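Long-range contacts in penaeus monodon metallodensovirus major capsid protein (Penaeus monodon metallodensovirus, PDB 6WH7), which assembles in sixty copies into the capsid of a shrimp-infecting densovirus, a shell that presumably encloses the viral DNA genome: residues A[59-65]-A[295-301]; A[64-68]-A[91-96]; A[85-91]-A[121-126]. One frame throughout, in Å; residues are numbered along the deposited sequence.

Contact 1 of 3, residues A[59-65]-A[295-301]; sequences VYRTAIK and TEIEFEF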
loop_
_atom_site.group_PDB
_atom_site.type_symbol
_atom_site.label_atom_id
_atom_site.label_comp_id
_atom_site.label_asym_id
_atom_site.label_seq_id
_atom_site.Cartn_x
_atom_site.Cartn_y
_atom_site.Cartn_z
ATOM N N VAL A 59 13.558 -82.308 -15.734
ATOM C CA VAL A 59 14.325 -82.521 -16.950
ATOM C C VAL A 59 15.750 -82.059 -16.709
ATOM O O VAL A 59 15.981 -80.920 -16.294
ATOM C CB VAL A 59 13.705 -81.772 -18.137
ATOM C CG1 VAL A 59 14.585 -81.897 -19.344
ATOM C CG2 VAL A 59 12.332 -82.310 -18.428
ATOM N N TYR A 60 16.701 -82.938 -16.973
ATOM C CA TYR A 60 18.108 -82.629 -16.830
ATOM C C TYR A 60 18.728 -82.484 -18.205
ATOM O O TYR A 60 18.343 -83.172 -19.148
ATOM C CB TYR A 60 18.824 -83.721 -16.065
ATOM C CG TYR A 60 18.266 -83.988 -14.705
ATOM C CD1 TYR A 60 18.733 -83.316 -13.599
ATOM C CD2 TYR A 60 17.260 -84.914 -14.532
ATOM C CE1 TYR A 60 18.219 -83.564 -12.363
ATOM C CE2 TYR A 60 16.739 -85.157 -13.307
ATOM C CZ TYR A 60 17.222 -84.490 -12.222
ATOM O OH TYR A 60 16.697 -84.745 -10.984
ATOM N N ARG A 61 19.698 -81.589 -18.315
ATOM C CA ARG A 61 20.300 -81.251 -19.593
ATOM C C ARG A 61 21.778 -81.581 -19.577
ATOM O O ARG A 61 22.490 -81.230 -18.635
ATOM C CB ARG A 61 20.082 -79.780 -19.913
ATOM C CG ARG A 61 18.644 -79.485 -20.192
ATOM C CD ARG A 61 18.369 -78.023 -20.354
ATOM N NE ARG A 61 16.958 -77.817 -20.659
ATOM C CZ ARG A 61 15.994 -77.819 -19.747
ATOM N NH1 ARG A 61 16.282 -78.023 -18.471
ATOM N NH2 ARG A 61 14.736 -77.625 -20.112
ATOM N N THR A 62 22.228 -82.266 -20.617
ATOM C CA THR A 62 23.632 -82.563 -20.811
ATOM C C THR A 62 23.971 -82.339 -22.270
ATOM O O THR A 62 23.098 -82.115 -23.107
ATOM C CB THR A 62 23.983 -83.992 -20.409
ATOM O OG1 THR A 62 25.404 -84.149 -20.447
ATOM C CG2 THR A 62 23.361 -84.984 -21.358
ATOM N N ALA A 63 25.259 -82.373 -22.569
ATOM C CA ALA A 63 25.714 -82.298 -23.940
ATOM C C ALA A 63 26.829 -83.303 -24.141
ATOM O O ALA A 63 27.374 -83.861 -23.189
ATOM C CB ALA A 63 26.186 -80.891 -24.309
ATOM N N ILE A 64 27.147 -83.545 -25.404
ATOM C CA ILE A 64 28.338 -84.273 -25.800
ATOM C C ILE A 64 29.069 -83.389 -26.790
ATOM O O ILE A 64 28.569 -83.140 -27.892
ATOM C CB ILE A 64 28.016 -85.636 -26.417
ATOM C CG1 ILE A 64 27.421 -86.558 -25.361
ATOM C CG2 ILE A 64 29.254 -86.239 -27.033
ATOM C CD1 ILE A 64 26.872 -87.822 -25.911
ATOM N N LYS A 65 30.238 -82.904 -26.403
ATOM C CA LYS A 65 31.057 -82.055 -27.249
ATOM C C LYS A 65 32.272 -82.855 -27.678
ATOM O O LYS A 65 32.986 -83.395 -26.833
ATOM C CB LYS A 65 31.466 -80.785 -26.510
ATOM C CG LYS A 65 30.295 -79.900 -26.185
ATOM C CD LYS A 65 30.644 -78.805 -25.217
ATOM C CE LYS A 65 31.641 -77.847 -25.806
ATOM N NZ LYS A 65 31.967 -76.761 -24.851
ATOM N N THR A 295 31.744 -80.676 -32.821
ATOM C CA THR A 295 30.323 -80.965 -32.797
ATOM C C THR A 295 29.814 -80.909 -31.368
ATOM O O THR A 295 30.545 -81.191 -30.421
ATOM C CB THR A 295 30.017 -82.336 -33.399
ATOM O OG1 THR A 295 30.675 -83.352 -32.638
ATOM C CG2 THR A 295 30.507 -82.399 -34.813
ATOM N N GLU A 296 28.560 -80.511 -31.218
ATOM C CA GLU A 296 27.904 -80.540 -29.925
ATOM C C GLU A 296 26.470 -80.997 -30.104
ATOM O O GLU A 296 25.760 -80.489 -30.971
ATOM C CB GLU A 296 27.934 -79.172 -29.254
ATOM C CG GLU A 296 27.291 -79.158 -27.896
ATOM C CD GLU A 296 27.340 -77.796 -27.252
ATOM O OE1 GLU A 296 27.854 -76.854 -27.891
ATOM O OE2 GLU A 296 26.863 -77.661 -26.106
ATOM N N ILE A 297 26.053 -81.955 -29.288
ATOM C CA ILE A 297 24.663 -82.370 -29.199
ATOM C C ILE A 297 24.232 -82.222 -27.753
ATOM O O ILE A 297 24.911 -82.709 -26.846
ATOM C CB ILE A 297 24.462 -83.808 -29.709
ATOM C CG1 ILE A 297 22.988 -84.187 -29.662
ATOM C CG2 ILE A 297 25.334 -84.789 -28.955
ATOM C CD1 ILE A 297 22.679 -85.421 -30.421
ATOM N N GLU A 298 23.129 -81.525 -27.533
ATOM C CA GLU A 298 22.658 -81.194 -26.198
ATOM C C GLU A 298 21.487 -82.099 -25.863
ATOM O O GLU A 298 20.411 -81.942 -26.426
ATOM C CB GLU A 298 22.234 -79.734 -26.123
ATOM C CG GLU A 298 23.340 -78.746 -26.344
ATOM C CD GLU A 298 22.842 -77.323 -26.294
ATOM O OE1 GLU A 298 21.611 -77.132 -26.240
ATOM O OE2 GLU A 298 23.674 -76.394 -26.313
ATOM N N PHE A 299 21.670 -83.011 -24.924
ATOM C CA PHE A 299 20.595 -83.913 -24.548
ATOM C C PHE A 299 19.823 -83.410 -23.343
ATOM O O PHE A 299 20.384 -82.802 -22.434
ATOM C CB PHE A 299 21.132 -85.303 -24.245
ATOM C CG PHE A 299 21.577 -86.052 -25.445
ATOM C CD1 PHE A 299 20.679 -86.803 -26.167
ATOM C CD2 PHE A 299 22.889 -86.021 -25.845
ATOM C CE1 PHE A 299 21.083 -87.505 -27.259
ATOM C CE2 PHE A 299 23.292 -86.723 -26.935
ATOM C CZ PHE A 299 22.389 -87.466 -27.644
ATOM N N GLU A 300 18.524 -83.656 -23.354
ATOM C CA GLU A 300 17.713 -83.626 -22.153
ATOM C C GLU A 300 17.439 -85.054 -21.726
ATOM O O GLU A 300 17.123 -85.906 -22.554
ATOM C CB GLU A 300 16.390 -82.903 -22.377
ATOM C CG GLU A 300 16.516 -81.427 -22.574
ATOM C CD GLU A 300 15.190 -80.783 -22.875
ATOM O OE1 GLU A 300 14.213 -81.516 -23.116
ATOM O OE2 GLU A 300 15.122 -79.539 -22.869
ATOM N N PHE A 301 17.569 -85.321 -20.438
ATOM C CA PHE A 301 17.199 -86.624 -19.930
ATOM C C PHE A 301 16.327 -86.461 -18.702
ATOM O O PHE A 301 16.182 -85.378 -18.140
ATOM C CB PHE A 301 18.419 -87.499 -19.634
ATOM C CG PHE A 301 19.359 -86.931 -18.624
ATOM C CD1 PHE A 301 19.251 -87.270 -17.295
ATOM C CD2 PHE A 301 20.365 -86.069 -19.006
ATOM C CE1 PHE A 301 20.126 -86.767 -16.376
ATOM C CE2 PHE A 301 21.236 -85.558 -18.087
ATOM C CZ PHE A 301 21.124 -85.909 -16.775
#
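Phe-301 loses more surface to this contact than any other residue, and it does so by lying against Tyr-60, its partner in the antiparallel ladder. With chi1 at 60°, CG of Phe-301 sits between its own backbone N and carbonyl carbon, and this swings the ring across to strand 59-65. Tyr-60 CB lies over one face of that ring, 3.5 Å from the Phe-301 centroid, in a CH-pi contact. The two aromatic planes are close to parallel, but slid so far apart that the rings barely overlap; the phenol heads away, and Tyr-60 OH bonds to Arg-61 O of a second subunit. Thr-62 meets the Phe-301 ring at its rim, with Thr-62 CB 3.9 Å from Phe-301 CE2, while Thr-62 CG2 packs 3.7 Å from Phe-299 CB. Further along the same face, Ile-64 CD1 reaches Phe-299 CE2 at 3.9 Å.

The pairs Tyr-60/Phe-301 and Ile-64/Ile-297 are each joined by two backbone bonds; Tyr-60 N to Phe-301 O, at 2.8 Å, is nearly linear. Between them Thr-62 N bonds to Phe-299 O. The other face carries Arg-61, Lys-65, Glu-296, Glu-298 and Glu-300, with Ala-63 among them, and is largely charged. There Arg-61 and Glu-300 run side by side, with a salt bridge of 3.3 Å between Arg-61 NE and Glu-300 OE2, although guanidinium and carboxylate planes are nearly perpendicular. Glu-300 OE1 turns instead to Arg-120.

Strand 287-302 is thus flanked by 59-75 along one edge and by 118-135 along the other, where the backbones of Glu-296 and Glu-298 bond to those of Gly-125 and Lys-123. Helix 108-113 covers Thr-62, Ile-64, Phe-299 and Phe-301, helix 88-92 packs on Ile-64 and Ile-297, and Ala-63 and Lys-65 meet the second subunit.

Contact 2 of 3, residues A[64-68]-A[91-96]; sequences IKLRN and YCEYNT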
loop_
_atom_site.group_PDB
_atom_site.type_symbol
_atom_site.label_atom_id
_atom_site.label_comp_id
_atom_site.label_asym_id
_atom_site.label_seq_id
_atom_site.Cartn_x
_atom_site.Cartn_y
_atom_site.Cartn_z
ATOM N N ILE A 64 27.147 -83.545 -25.404
ATOM C CA ILE A 64 28.338 -84.273 -25.800
ATOM C C ILE A 64 29.069 -83.389 -26.790
ATOM O O ILE A 64 28.569 -83.140 -27.892
ATOM C CB ILE A 64 28.016 -85.636 -26.417
ATOM C CG1 ILE A 64 27.421 -86.558 -25.361
ATOM C CG2 ILE A 64 29.254 -86.239 -27.033
ATOM C CD1 ILE A 64 26.872 -87.822 -25.911
ATOM N N LYS A 65 30.238 -82.904 -26.403
ATOM C CA LYS A 65 31.057 -82.055 -27.249
ATOM C C LYS A 65 32.272 -82.855 -27.678
ATOM O O LYS A 65 32.986 -83.395 -26.833
ATOM C CB LYS A 65 31.466 -80.785 -26.510
ATOM C CG LYS A 65 30.295 -79.900 -26.185
ATOM C CD LYS A 65 30.644 -78.805 -25.217
ATOM C CE LYS A 65 31.641 -77.847 -25.806
ATOM N NZ LYS A 65 31.967 -76.761 -24.851
ATOM N N LEU A 66 32.488 -82.954 -28.981
ATOM C CA LEU A 66 33.606 -83.697 -29.534
ATOM C C LEU A 66 34.324 -82.836 -30.554
ATOM O O LEU A 66 33.689 -82.109 -31.319
ATOM C CB LEU A 66 33.146 -84.991 -30.183
ATOM C CG LEU A 66 32.595 -86.075 -29.269
ATOM C CD1 LEU A 66 32.019 -87.185 -30.096
ATOM C CD2 LEU A 66 33.701 -86.595 -28.399
ATOM N N ARG A 67 35.646 -82.921 -30.563
ATOM C CA ARG A 67 36.472 -82.119 -31.447
ATOM C C ARG A 67 37.369 -83.020 -32.274
ATOM O O ARG A 67 37.836 -84.058 -31.803
ATOM C CB ARG A 67 37.298 -81.111 -30.665
ATOM C CG ARG A 67 38.190 -80.253 -31.507
ATOM C CD ARG A 67 38.835 -79.181 -30.677
ATOM N NE ARG A 67 39.615 -79.724 -29.579
ATOM C CZ ARG A 67 39.229 -79.680 -28.312
ATOM N NH1 ARG A 67 38.081 -79.110 -27.996
ATOM N NH2 ARG A 67 39.992 -80.196 -27.367
ATOM N N ASN A 68 37.599 -82.608 -33.512
ATOM C CA ASN A 68 38.184 -83.460 -34.525
ATOM C C ASN A 68 38.894 -82.584 -35.543
ATOM O O ASN A 68 38.463 -81.464 -35.815
ATOM C CB ASN A 68 37.076 -84.286 -35.176
ATOM C CG ASN A 68 37.590 -85.272 -36.150
ATOM O OD1 ASN A 68 38.686 -85.793 -35.996
ATOM N ND2 ASN A 68 36.818 -85.522 -37.190
ATOM N N TYR A 91 27.307 -86.760 -33.901
ATOM C CA TYR A 91 27.549 -85.891 -32.761
ATOM C C TYR A 91 27.992 -86.619 -31.500
ATOM O O TYR A 91 28.915 -86.173 -30.815
ATOM C CB TYR A 91 26.286 -85.097 -32.481
ATOM C CG TYR A 91 25.910 -84.226 -33.626
ATOM C CD1 TYR A 91 26.411 -82.948 -33.734
ATOM C CD2 TYR A 91 25.074 -84.688 -34.620
ATOM C CE1 TYR A 91 26.075 -82.152 -34.780
ATOM C CE2 TYR A 91 24.734 -83.898 -35.668
ATOM C CZ TYR A 91 25.236 -82.627 -35.745
ATOM O OH TYR A 91 24.902 -81.817 -36.796
ATOM N N CYS A 92 27.321 -87.706 -31.155
ATOM C CA CYS A 92 27.514 -88.364 -29.874
ATOM C C CYS A 92 28.424 -89.576 -29.948
ATOM O O CYS A 92 28.593 -90.271 -28.946
ATOM C CB CYS A 92 26.160 -88.733 -29.268
ATOM S SG CYS A 92 25.015 -89.463 -30.400
ATOM N N GLU A 93 29.009 -89.844 -31.102
ATOM C CA GLU A 93 29.869 -90.996 -31.290
ATOM C C GLU A 93 31.064 -90.563 -32.114
ATOM O O GLU A 93 30.901 -89.906 -33.145
ATOM C CB GLU A 93 29.088 -92.117 -31.966
ATOM C CG GLU A 93 29.858 -93.332 -32.299
ATOM C CD GLU A 93 28.944 -94.455 -32.693
ATOM O OE1 GLU A 93 27.718 -94.258 -32.599
ATOM O OE2 GLU A 93 29.438 -95.523 -33.107
ATOM N N TYR A 94 32.261 -90.908 -31.662
ATOM C CA TYR A 94 33.474 -90.310 -32.203
ATOM C C TYR A 94 34.084 -91.313 -33.167
ATOM O O TYR A 94 34.805 -92.221 -32.759
ATOM C CB TYR A 94 34.420 -89.969 -31.058
ATOM C CG TYR A 94 35.649 -89.178 -31.415
ATOM C CD1 TYR A 94 35.561 -87.823 -31.671
ATOM C CD2 TYR A 94 36.901 -89.765 -31.436
ATOM C CE1 TYR A 94 36.667 -87.086 -31.974
ATOM C CE2 TYR A 94 38.018 -89.031 -31.739
ATOM C CZ TYR A 94 37.893 -87.690 -32.006
ATOM O OH TYR A 94 38.997 -86.939 -32.311
ATOM N N ASN A 95 33.867 -91.096 -34.454
ATOM C CA ASN A 95 34.345 -92.004 -35.486
ATOM C C ASN A 95 35.430 -91.260 -36.241
ATOM O O ASN A 95 35.142 -90.448 -37.120
ATOM C CB ASN A 95 33.211 -92.421 -36.411
ATOM C CG ASN A 95 32.172 -93.265 -35.721
ATOM O OD1 ASN A 95 30.989 -92.948 -35.741
ATOM N ND2 ASN A 95 32.601 -94.371 -35.142
ATOM N N THR A 96 36.675 -91.577 -35.923
ATOM C CA THR A 96 37.810 -90.878 -36.490
ATOM C C THR A 96 38.990 -91.826 -36.458
ATOM O O THR A 96 39.144 -92.577 -35.496
ATOM C CB THR A 96 38.131 -89.603 -35.706
ATOM O OG1 THR A 96 36.981 -88.757 -35.671
ATOM C CG2 THR A 96 39.263 -88.853 -36.364
#
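Ile-64, Leu-66 and Asn-68, every second residue of the strand, face Cys-92, Tyr-94 and Thr-96 in a roughly parallel run, with CA separations that widen from 5.8 Å at the first pair to 7.7 Å at the last. At that spacing side chains make the junction.

Ile-64 extends its CD1 to Cys-92 CB, 3.6 Å away, in the weakly bonded helix 88-92. Leu-66 buries the most on the strand side: its CD1 branch is directed into the turn, between the Tyr-91 carbonyl and Tyr-94 CB, the latter at 3.8 Å, and it approaches the Tyr-94 ring at the edge. CD2 lies against CD1 of the same ring. Because CG of Tyr-94 is anti to the backbone N (chi1 -172°), the ring is carried back toward the strand and its hydroxyl arrives at the main chain. Tyr-94 OH donates to Arg-67 O over 3.1 Å, lying in the plane of that carbonyl. Farther on, Thr-96 OG1 is 3.4 Å from Asn-68 OD1, at most a weak and unsettled hydrogen bond, and sits 3.9 Å above the Tyr-94 ring plane, over its centre. Tyr-99 meets this ring edge-to-face.

Apolar packing of Ile-64 and Leu-66 thus gives way to polar contacts toward Asn-68, with Tyr-94 taking part in both. Its bond to the buried carbonyl, with Leu-66 at the ring edge, should help hold the ring's direction. Arg-67 uses that carbonyl within the chain and its guanidinium at the boundary with a third subunit, bonding to Ser-202 there; Tyr-94 also touches both neighbouring subunits.

Contact 3 of 3, residues A[85-91]-A[121-126]; sequences WNVMRFY and PTKVGY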
loop_
_atom_site.group_PDB
_atom_site.type_symbol
_atom_site.label_atom_id
_atom_site.label_comp_id
_atom_site.label_asym_id
_atom_site.label_seq_id
_atom_site.Cartn_x
_atom_site.Cartn_y
_atom_site.Cartn_z
ATOM N N TRP A 85 25.701 -84.427 -40.914
ATOM C CA TRP A 85 25.372 -83.694 -39.708
ATOM C C TRP A 85 23.934 -83.919 -39.299
ATOM O O TRP A 85 23.501 -83.382 -38.281
ATOM C CB TRP A 85 25.621 -82.207 -39.932
ATOM C CG TRP A 85 24.515 -81.530 -40.654
ATOM C CD1 TRP A 85 24.126 -81.731 -41.936
ATOM C CD2 TRP A 85 23.717 -80.457 -40.157
ATOM N NE1 TRP A 85 23.078 -80.904 -42.247
ATOM C CE2 TRP A 85 22.821 -80.101 -41.168
ATOM C CE3 TRP A 85 23.658 -79.778 -38.938
ATOM C CZ2 TRP A 85 21.883 -79.097 -41.003
ATOM C CZ3 TRP A 85 22.732 -78.786 -38.778
ATOM C CH2 TRP A 85 21.853 -78.453 -39.804
ATOM N N ASN A 86 23.177 -84.668 -40.089
ATOM C CA ASN A 86 21.833 -85.061 -39.723
ATOM C C ASN A 86 21.775 -86.432 -39.077
ATOM O O ASN A 86 20.685 -86.914 -38.778
ATOM C CB ASN A 86 20.897 -84.989 -40.931
ATOM C CG ASN A 86 21.358 -85.826 -42.084
ATOM O OD1 ASN A 86 22.520 -86.200 -42.169
ATOM N ND2 ASN A 86 20.441 -86.137 -42.983
ATOM N N VAL A 87 22.917 -87.054 -38.835
ATOM C CA VAL A 87 22.990 -88.375 -38.236
ATOM C C VAL A 87 23.303 -88.212 -36.756
ATOM O O VAL A 87 24.195 -87.441 -36.389
ATOM C CB VAL A 87 24.054 -89.230 -38.939
ATOM C CG1 VAL A 87 24.113 -90.611 -38.344
ATOM C CG2 VAL A 87 23.779 -89.282 -40.413
ATOM N N MET A 88 22.559 -88.920 -35.905
ATOM C CA MET A 88 22.845 -88.895 -34.474
ATOM C C MET A 88 24.258 -89.370 -34.188
ATOM O O MET A 88 24.952 -88.805 -33.341
ATOM C CB MET A 88 21.838 -89.761 -33.720
ATOM C CG MET A 88 20.448 -89.202 -33.626
ATOM S SD MET A 88 20.360 -87.723 -32.621
ATOM C CE MET A 88 20.728 -88.414 -31.018
ATOM N N ARG A 89 24.701 -90.406 -34.893
ATOM C CA ARG A 89 26.018 -90.983 -34.672
ATOM C C ARG A 89 27.136 -89.982 -34.905
ATOM O O ARG A 89 28.244 -90.168 -34.398
ATOM C CB ARG A 89 26.179 -92.179 -35.593
ATOM C CG ARG A 89 27.413 -92.969 -35.380
ATOM C CD ARG A 89 27.466 -94.066 -36.380
ATOM N NE ARG A 89 26.375 -95.013 -36.207
ATOM C CZ ARG A 89 26.445 -96.074 -35.418
ATOM N NH1 ARG A 89 27.560 -96.323 -34.750
ATOM N NH2 ARG A 89 25.415 -96.893 -35.308
ATOM N N PHE A 90 26.859 -88.918 -35.649
ATOM C CA PHE A 90 27.870 -87.922 -35.962
ATOM C C PHE A 90 28.277 -87.139 -34.724
ATOM O O PHE A 90 29.459 -86.852 -34.522
ATOM C CB PHE A 90 27.314 -87.010 -37.053
ATOM C CG PHE A 90 28.225 -85.904 -37.478
ATOM C CD1 PHE A 90 29.306 -86.156 -38.291
ATOM C CD2 PHE A 90 27.945 -84.599 -37.139
ATOM C CE1 PHE A 90 30.118 -85.138 -38.703
ATOM C CE2 PHE A 90 28.750 -83.584 -37.554
ATOM C CZ PHE A 90 29.837 -83.851 -38.336
ATOM N N TYR A 91 27.307 -86.760 -33.901
ATOM C CA TYR A 91 27.549 -85.891 -32.761
ATOM C C TYR A 91 27.992 -86.619 -31.500
ATOM O O TYR A 91 28.915 -86.173 -30.815
ATOM C CB TYR A 91 26.286 -85.097 -32.481
ATOM C CG TYR A 91 25.910 -84.226 -33.626
ATOM C CD1 TYR A 91 26.411 -82.948 -33.734
ATOM C CD2 TYR A 91 25.074 -84.688 -34.620
ATOM C CE1 TYR A 91 26.075 -82.152 -34.780
ATOM C CE2 TYR A 91 24.734 -83.898 -35.668
ATOM C CZ TYR A 91 25.236 -82.627 -35.745
ATOM O OH TYR A 91 24.902 -81.817 -36.796
ATOM N N PRO A 121 17.163 -85.574 -27.795
ATOM C CA PRO A 121 18.346 -84.944 -28.395
ATOM C C PRO A 121 18.375 -83.426 -28.377
ATOM O O PRO A 121 19.473 -82.874 -28.460
ATOM C CB PRO A 121 18.320 -85.476 -29.830
ATOM C CG PRO A 121 17.617 -86.745 -29.728
ATOM C CD PRO A 121 16.537 -86.514 -28.731
ATOM N N THR A 122 17.234 -82.737 -28.365
ATOM C CA THR A 122 17.162 -81.272 -28.413
ATOM C C THR A 122 18.135 -80.658 -29.416
ATOM O O THR A 122 18.220 -81.121 -30.553
ATOM C CB THR A 122 17.384 -80.650 -27.037
ATOM O OG1 THR A 122 18.697 -80.943 -26.575
ATOM C CG2 THR A 122 16.398 -81.209 -26.065
ATOM N N LYS A 123 18.884 -79.637 -29.018
ATOM C CA LYS A 123 19.746 -78.945 -29.966
ATOM C C LYS A 123 20.876 -79.845 -30.447
ATOM O O LYS A 123 21.341 -80.734 -29.736
ATOM C CB LYS A 123 20.341 -77.680 -29.349
ATOM C CG LYS A 123 21.126 -76.849 -30.342
ATOM C CD LYS A 123 21.878 -75.722 -29.693
ATOM C CE LYS A 123 20.946 -74.659 -29.170
ATOM N NZ LYS A 123 21.694 -73.554 -28.520
ATOM N N VAL A 124 21.314 -79.605 -31.678
ATOM C CA VAL A 124 22.459 -80.300 -32.246
ATOM C C VAL A 124 23.166 -79.310 -33.159
ATOM O O VAL A 124 22.535 -78.439 -33.756
ATOM C CB VAL A 124 22.019 -81.575 -33.001
ATOM C CG1 VAL A 124 21.536 -81.265 -34.405
ATOM C CG2 VAL A 124 23.074 -82.592 -32.975
ATOM N N GLY A 125 24.481 -79.411 -33.241
ATOM C CA GLY A 125 25.220 -78.446 -34.024
ATOM C C GLY A 125 26.678 -78.823 -34.138
ATOM O O GLY A 125 27.190 -79.652 -33.385
ATOM N N TYR A 126 27.339 -78.193 -35.103
ATOM C CA TYR A 126 28.758 -78.412 -35.316
ATOM C C TYR A 126 29.404 -77.114 -35.768
ATOM O O TYR A 126 28.740 -76.199 -36.250
ATOM C CB TYR A 126 29.016 -79.521 -36.334
ATOM C CG TYR A 126 28.649 -79.187 -37.753
ATOM C CD1 TYR A 126 29.599 -78.724 -38.640
ATOM C CD2 TYR A 126 27.353 -79.326 -38.205
ATOM C CE1 TYR A 126 29.272 -78.421 -39.927
ATOM C CE2 TYR A 126 27.023 -79.020 -39.494
ATOM C CZ TYR A 126 27.986 -78.571 -40.350
ATOM O OH TYR A 126 27.655 -78.265 -41.641
#
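Tyr-91 is sandwiched: the Val-124 side chain comes down on one face of its ring, while Phe-90 CD2 lies over the centre of the opposite face. The valine meets the tyrosine at about a right angle, with CG2 pointing at the middle of the ring in a CH-pi contact. CG2 is the branch anti to the backbone N of Val-124, and that rotation aims it at the helix. Two carbonyls, Gly-125 O and Trp-85 O, lie in the ring plane at its edge. The first is beside CE1; the second takes the hydroxyl, Tyr-91 OH donating over 2.6 Å to a lone pair of Trp-85 O. This bond within the segment holds the direction of the ring, with groups packed over both faces.

Tyr-126 extends the cluster beyond Gly-125. Its side chain crosses that of Trp-85 at about a right angle, with the tyrosine plane 66° from the indole's five-membered ring and the two centroids 5.5 Å apart. Trp-85 CE3 lies at the edge of the Tyr-126 ring, 3.5 Å from Tyr-126 CE2. Tyr-126 CB in turn stands at the edge of the Phe-90 ring, 4.3 Å from Phe-90 CE2. At the other end Met-88, bent at chi2 and chi3, curls its methyl onto the proline, with Met-88 CE 3.8 Å from Pro-121 CG.

Tyr-126 OH bonds to His-271 ND1, on strand 270-274 of the other sheet, and Trp-85 NE1 to Ala-269 O just before that strand; the indole also stacks on His-271. The cluster lies between the chain's two antiparallel sheets, consistent with the interior of the jelly-roll beta-barrel expected of a parvoviral capsid protein.

Overall arrangement
Contact 1 pairs strand 287-302 with strand 59-75, and contacts 2 and 3 both use helix 88-92, which packs against the same sheet. Centres lie about 13 Å apart for contacts 1 and 2, and about 10 Å apart for contact 3 from either. Contacts 1 and 2 share Ile-64 and Lys-65, and a probable hydrogen bond from Thr-295 N to Leu-66 O (2.8 Å) carries the ladder of contact 1 on beside contact 2. Tyr-91 belongs to contacts 2 and 3, and its CB also packs 3.6 Å from Ile-297 CB of contact 1. Segment 121-126 joins the same sheet through a probable hydrogen bond from Glu-296 N to Gly-125 O (2.7 Å). Contacts 1 and 2 also reach a second subunit, whereas contact 3 touches no other chain.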